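Local coordinates for protein beta-glucosidase (PDB 6JXG) that probably hydrolyses terminal, non-reducing beta-D-glucosyl residues, releasing beta-D-glucose, as a secreted family 3 glycoside hydrolase of cellulose breakdown, at residues W685-V697 with S701-S713. Sequence-based numbering, arbitrary orientation.
Sequences WVTPTSGEFSLYV and SRDIRLQGSLKCS
Phe-693 and Cys-712 meet because both first torsions, -61° and -63°, set CG and SG beside their own backbone N, anti to the carbonyl carbon. The sulfur thus lies over one face of the phenyl ring, 3.9 Å from SG to the ring centroid, a sulfur-aromatic contact between two buried, polarisable groups. The ring's CD2 also approaches CB of Leu-710 at 4.1 Å. Were this phenylalanine cut back to an alanine, the Cys-712 sulfur would probably lose its aromatic partner and a gap would be likely to open beside Leu-710. Along the backbone, Phe-693 and Leu-710 form a hydrogen-bonded antiparallel pair, its Phe-693 N to Leu-710 O bond 2.7 Å long. The strands make the hairpin 692-698/704-711 in the fibronectin type III-like domain, where 704-711 is the outermost strand and 628-637 flanks 692-698 on its other side. Leu-695, Val-697 and Leu-706 share the Phe-693 face; aliphatic side chains suit it because it packs on the rest of the domain, Leu-695 against Ala-589 and Leu-706, itself partly exposed, against Tyr-584, both of strand 582-591. On the opposite face, Tyr-696 lies alongside Gln-707, CE1 3.9 Å from CG, with ring and amide planes 48° apart; its CB touches CD1 of Ile-704 at 3.7 Å. Near the turn, a classic beta bulge directs the backbone N of both Arg-705 and Leu-706 to Val-697 O, and the Arg-705 guanidinium grips Asp-703 side-on, NE to OD1 2.8 Å and NH2 to OD2 2.9 Å.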
loop_
_atom_site.group_PDB
_atom_site.type_symbol
_atom_site.label_atom_id
_atom_site.label_comp_id
_atom_site.label_asym_id
_atom_site.label_seq_id
_atom_site.Cartn_x
_atom_site.Cartn_y
_atom_site.Cartn_z
ATOM N N TRP A 685 22.805 8.695 -9.289
ATOM C CA TRP A 685 21.901 8.305 -10.409
ATOM C C TRP A 685 22.544 8.692 -11.721
ATOM O O TRP A 685 23.022 9.818 -11.834
ATOM C CB TRP A 685 20.573 9.008 -10.281
ATOM C CG TRP A 685 19.724 8.404 -9.183
ATOM C CD1 TRP A 685 19.606 8.837 -7.883
ATOM C CD2 TRP A 685 18.905 7.240 -9.302
ATOM N NE1 TRP A 685 18.733 7.985 -7.181
ATOM C CE2 TRP A 685 18.314 6.990 -8.020
ATOM C CE3 TRP A 685 18.628 6.368 -10.353
ATOM C CZ2 TRP A 685 17.490 5.931 -7.781
ATOM C CZ3 TRP A 685 17.775 5.279 -10.114
ATOM C CH2 TRP A 685 17.183 5.096 -8.822
ATOM N N VAL A 686 22.577 7.775 -12.694
ATOM C CA VAL A 686 23.040 8.133 -14.018
ATOM C C VAL A 686 21.890 8.029 -15.034
ATOM O O VAL A 686 21.126 7.077 -15.013
ATOM C CB VAL A 686 24.240 7.260 -14.409
ATOM C CG1 VAL A 686 24.667 7.547 -15.845
ATOM C CG2 VAL A 686 25.445 7.586 -13.516
ATOM N N THR A 687 21.798 9.007 -15.907
ATOM C CA THR A 687 20.915 8.943 -17.063
ATOM C C THR A 687 21.682 8.623 -18.341
ATOM O O THR A 687 22.441 9.478 -18.793
ATOM C CB THR A 687 20.247 10.279 -17.299
ATOM O OG1 THR A 687 19.781 10.769 -16.037
ATOM C CG2 THR A 687 19.048 10.128 -18.255
ATOM N N PRO A 688 21.465 7.442 -18.930
ATOM C CA PRO A 688 22.208 7.067 -20.144
ATOM C C PRO A 688 22.093 8.073 -21.299
ATOM O O PRO A 688 21.082 8.802 -21.491
ATOM C CB PRO A 688 21.592 5.727 -20.574
ATOM C CG PRO A 688 20.914 5.188 -19.369
ATOM C CD PRO A 688 20.511 6.398 -18.526
ATOM N N THR A 689 23.169 8.089 -22.071
ATOM C CA THR A 689 23.432 9.153 -22.985
ATOM C C THR A 689 23.850 8.650 -24.400
ATOM O O THR A 689 24.322 9.383 -25.242
ATOM C CB THR A 689 24.475 10.043 -22.238
ATOM O OG1 THR A 689 24.315 11.384 -22.645
ATOM C CG2 THR A 689 25.895 9.569 -22.374
ATOM N N SER A 690 23.712 7.369 -24.637
ATOM C CA SER A 690 23.907 6.795 -25.964
ATOM C C SER A 690 23.086 5.511 -26.004
ATOM O O SER A 690 22.779 4.888 -24.980
ATOM C CB SER A 690 25.380 6.450 -26.219
ATOM O OG SER A 690 25.808 5.450 -25.309
ATOM N N GLY A 691 22.762 5.090 -27.201
ATOM C CA GLY A 691 21.845 3.997 -27.337
ATOM C C GLY A 691 20.490 4.656 -27.225
ATOM O O GLY A 691 20.318 5.877 -27.475
ATOM N N GLU A 692 19.512 3.857 -26.842
ATOM C CA GLU A 692 18.179 4.265 -26.939
ATOM C C GLU A 692 17.446 3.490 -25.884
ATOM O O GLU A 692 17.811 2.332 -25.565
ATOM C CB GLU A 692 17.627 3.917 -28.318
ATOM C CG GLU A 692 17.506 2.422 -28.604
ATOM C CD GLU A 692 16.897 2.163 -29.980
ATOM O OE1 GLU A 692 16.118 1.194 -30.151
ATOM O OE2 GLU A 692 17.147 2.975 -30.889
ATOM N N PHE A 693 16.441 4.132 -25.339
ATOM C CA PHE A 693 15.531 3.437 -24.421
ATOM C C PHE A 693 14.545 2.684 -25.239
ATOM O O PHE A 693 14.074 3.189 -26.251
ATOM C CB PHE A 693 14.806 4.459 -23.539
ATOM C CG PHE A 693 15.746 5.268 -22.683
ATOM C CD1 PHE A 693 16.198 4.782 -21.474
ATOM C CD2 PHE A 693 16.152 6.556 -23.071
ATOM C CE1 PHE A 693 17.047 5.525 -20.655
ATOM C CE2 PHE A 693 16.994 7.306 -22.240
ATOM C CZ PHE A 693 17.474 6.781 -21.057
ATOM N N SER A 694 14.167 1.481 -24.812
ATOM C CA SER A 694 13.070 0.797 -25.438
ATOM C C SER A 694 11.755 1.126 -24.708
ATOM O O SER A 694 11.726 1.131 -23.495
ATOM C CB SER A 694 13.318 -0.688 -25.383
ATOM O OG SER A 694 14.406 -0.956 -26.163
ATOM N N LEU A 695 10.723 1.466 -25.459
ATOM C CA LEU A 695 9.405 1.819 -24.940
ATOM C C LEU A 695 8.395 0.727 -25.328
ATOM O O LEU A 695 8.315 0.398 -26.487
ATOM C CB LEU A 695 8.970 3.068 -25.632
ATOM C CG LEU A 695 9.932 4.255 -25.521
ATOM C CD1 LEU A 695 9.443 5.496 -26.242
ATOM C CD2 LEU A 695 10.176 4.539 -24.062
ATOM N N TYR A 696 7.658 0.174 -24.354
ATOM C CA TYR A 696 6.700 -0.884 -24.555
ATOM C C TYR A 696 5.404 -0.407 -23.998
ATOM O O TYR A 696 5.364 -0.121 -22.802
ATOM C CB TYR A 696 7.113 -2.203 -23.921
ATOM C CG TYR A 696 8.453 -2.632 -24.353
ATOM C CD1 TYR A 696 8.696 -3.018 -25.686
ATOM C CD2 TYR A 696 9.503 -2.660 -23.479
ATOM C CE1 TYR A 696 9.939 -3.430 -26.088
ATOM C CE2 TYR A 696 10.770 -3.055 -23.902
ATOM C CZ TYR A 696 10.959 -3.451 -25.186
ATOM O OH TYR A 696 12.191 -3.825 -25.589
ATOM N N VAL A 697 4.386 -0.196 -24.846
ATOM C CA VAL A 697 3.094 0.270 -24.344
ATOM C C VAL A 697 2.080 -0.835 -24.542
ATOM O O VAL A 697 1.982 -1.414 -25.640
ATOM C CB VAL A 697 2.648 1.600 -24.974
ATOM C CG1 VAL A 697 1.193 1.945 -24.577
ATOM C CG2 VAL A 697 3.620 2.685 -24.614
ATOM N N SER A 701 2.206 -6.095 -18.307
ATOM C CA SER A 701 3.615 -6.345 -18.486
ATOM C C SER A 701 3.951 -7.319 -19.589
ATOM O O SER A 701 5.117 -7.407 -19.947
ATOM C CB SER A 701 4.340 -6.859 -17.198
ATOM O OG SER A 701 3.895 -8.115 -16.725
ATOM N N ARG A 702 3.020 -8.093 -20.073
ATOM C CA ARG A 702 3.251 -9.012 -21.181
ATOM C C ARG A 702 2.372 -8.797 -22.406
ATOM O O ARG A 702 2.779 -9.269 -23.475
ATOM C CB ARG A 702 3.150 -10.485 -20.695
ATOM C CG ARG A 702 4.367 -10.796 -19.833
ATOM C CD ARG A 702 4.547 -12.249 -19.534
ATOM N NE ARG A 702 5.685 -12.389 -18.653
ATOM C CZ ARG A 702 6.582 -13.384 -18.713
ATOM N NH1 ARG A 702 6.457 -14.455 -19.578
ATOM N NH2 ARG A 702 7.569 -13.314 -17.918
ATOM N N ASP A 703 1.226 -8.093 -22.284
ATOM C CA ASP A 703 0.368 -7.776 -23.449
ATOM C C ASP A 703 0.762 -6.414 -24.082
ATOM O O ASP A 703 0.105 -5.360 -23.919
ATOM C CB ASP A 703 -1.067 -7.857 -23.018
ATOM C CG ASP A 703 -2.048 -7.720 -24.136
ATOM O OD1 ASP A 703 -1.606 -7.734 -25.298
ATOM O OD2 ASP A 703 -3.275 -7.611 -23.899
ATOM N N ILE A 704 1.932 -6.452 -24.698
ATOM C CA ILE A 704 2.539 -5.304 -25.265
ATOM C C ILE A 704 2.020 -5.142 -26.691
ATOM O O ILE A 704 2.134 -6.051 -27.547
ATOM C CB ILE A 704 4.061 -5.423 -25.266
ATOM C CG1 ILE A 704 4.615 -5.513 -23.818
ATOM C CG2 ILE A 704 4.642 -4.212 -25.977
ATOM C CD1 ILE A 704 4.236 -4.345 -22.917
ATOM N N ARG A 705 1.463 -3.971 -26.945
ATOM C CA ARG A 705 0.808 -3.717 -28.173
ATOM C C ARG A 705 1.614 -2.774 -29.065
ATOM O O ARG A 705 1.398 -2.792 -30.249
ATOM C CB ARG A 705 -0.541 -3.069 -27.935
ATOM C CG ARG A 705 -1.410 -3.876 -26.993
ATOM C CD ARG A 705 -1.987 -5.121 -27.651
ATOM N NE ARG A 705 -2.933 -5.707 -26.704
ATOM C CZ ARG A 705 -4.213 -5.368 -26.581
ATOM N NH1 ARG A 705 -4.818 -4.542 -27.431
ATOM N NH2 ARG A 705 -4.939 -5.939 -25.647
ATOM N N LEU A 706 2.431 -1.915 -28.488
ATOM C CA LEU A 706 3.159 -0.918 -29.273
ATOM C C LEU A 706 4.583 -0.888 -28.805
ATOM O O LEU A 706 4.914 -1.129 -27.623
ATOM C CB LEU A 706 2.510 0.461 -29.176
ATOM C CG LEU A 706 1.019 0.571 -29.432
ATOM C CD1 LEU A 706 0.480 1.839 -28.808
ATOM C CD2 LEU A 706 0.757 0.488 -30.935
ATOM N N GLN A 707 5.459 -0.571 -29.729
ATOM C CA GLN A 707 6.853 -0.492 -29.373
ATOM C C GLN A 707 7.480 0.709 -30.050
ATOM O O GLN A 707 7.131 1.079 -31.179
ATOM C CB GLN A 707 7.532 -1.794 -29.790
ATOM C CG GLN A 707 9.031 -1.883 -29.550
ATOM C CD GLN A 707 9.910 -1.297 -30.658
ATOM O OE1 GLN A 707 9.642 -1.403 -31.848
ATOM N NE2 GLN A 707 10.964 -0.645 -30.252
ATOM N N GLY A 708 8.400 1.341 -29.352
ATOM C CA GLY A 708 9.104 2.468 -29.924
ATOM C C GLY A 708 10.388 2.655 -29.189
ATOM O O GLY A 708 10.763 1.844 -28.393
ATOM N N SER A 709 11.055 3.745 -29.459
ATOM C CA SER A 709 12.303 4.034 -28.736
ATOM C C SER A 709 12.482 5.514 -28.517
ATOM O O SER A 709 11.763 6.324 -29.075
ATOM C CB SER A 709 13.485 3.401 -29.449
ATOM O OG SER A 709 13.580 3.972 -30.709
ATOM N N LEU A 710 13.351 5.838 -27.582
ATOM C CA LEU A 710 13.692 7.201 -27.265
ATOM C C LEU A 710 15.185 7.179 -27.387
ATOM O O LEU A 710 15.867 6.483 -26.641
ATOM C CB LEU A 710 13.331 7.566 -25.831
ATOM C CG LEU A 710 12.233 8.525 -25.420
ATOM C CD1 LEU A 710 12.367 8.746 -23.916
ATOM C CD2 LEU A 710 12.197 9.837 -26.173
ATOM N N LYS A 711 15.673 7.872 -28.395
ATOM C CA LYS A 711 17.088 8.182 -28.561
ATOM C C LYS A 711 17.534 8.817 -27.246
ATOM O O LYS A 711 16.798 9.635 -26.702
ATOM C CB LYS A 711 17.226 9.180 -29.706
ATOM C CG LYS A 711 16.061 10.226 -29.752
ATOM C CD LYS A 711 14.756 9.728 -30.476
ATOM C CE LYS A 711 13.490 10.107 -29.717
ATOM N NZ LYS A 711 12.275 9.299 -30.058
ATOM N N CYS A 712 18.666 8.372 -26.705
ATOM C CA CYS A 712 19.214 8.873 -25.422
ATOM C C CYS A 712 19.961 10.209 -25.579
ATOM O O CYS A 712 21.130 10.275 -25.237
ATOM C CB CYS A 712 20.208 7.873 -24.808
ATOM S SG CYS A 712 19.530 6.270 -24.352
ATOM N N SER A 713 19.258 11.242 -26.055
ATOM C CA SER A 713 19.759 12.615 -26.168
ATOM C C SER A 713 18.604 13.469 -26.673
ATOM O O SER A 713 17.935 13.077 -27.646
ATOM C CB SER A 713 20.923 12.699 -27.168
ATOM O OG SER A 713 20.596 11.994 -28.365
#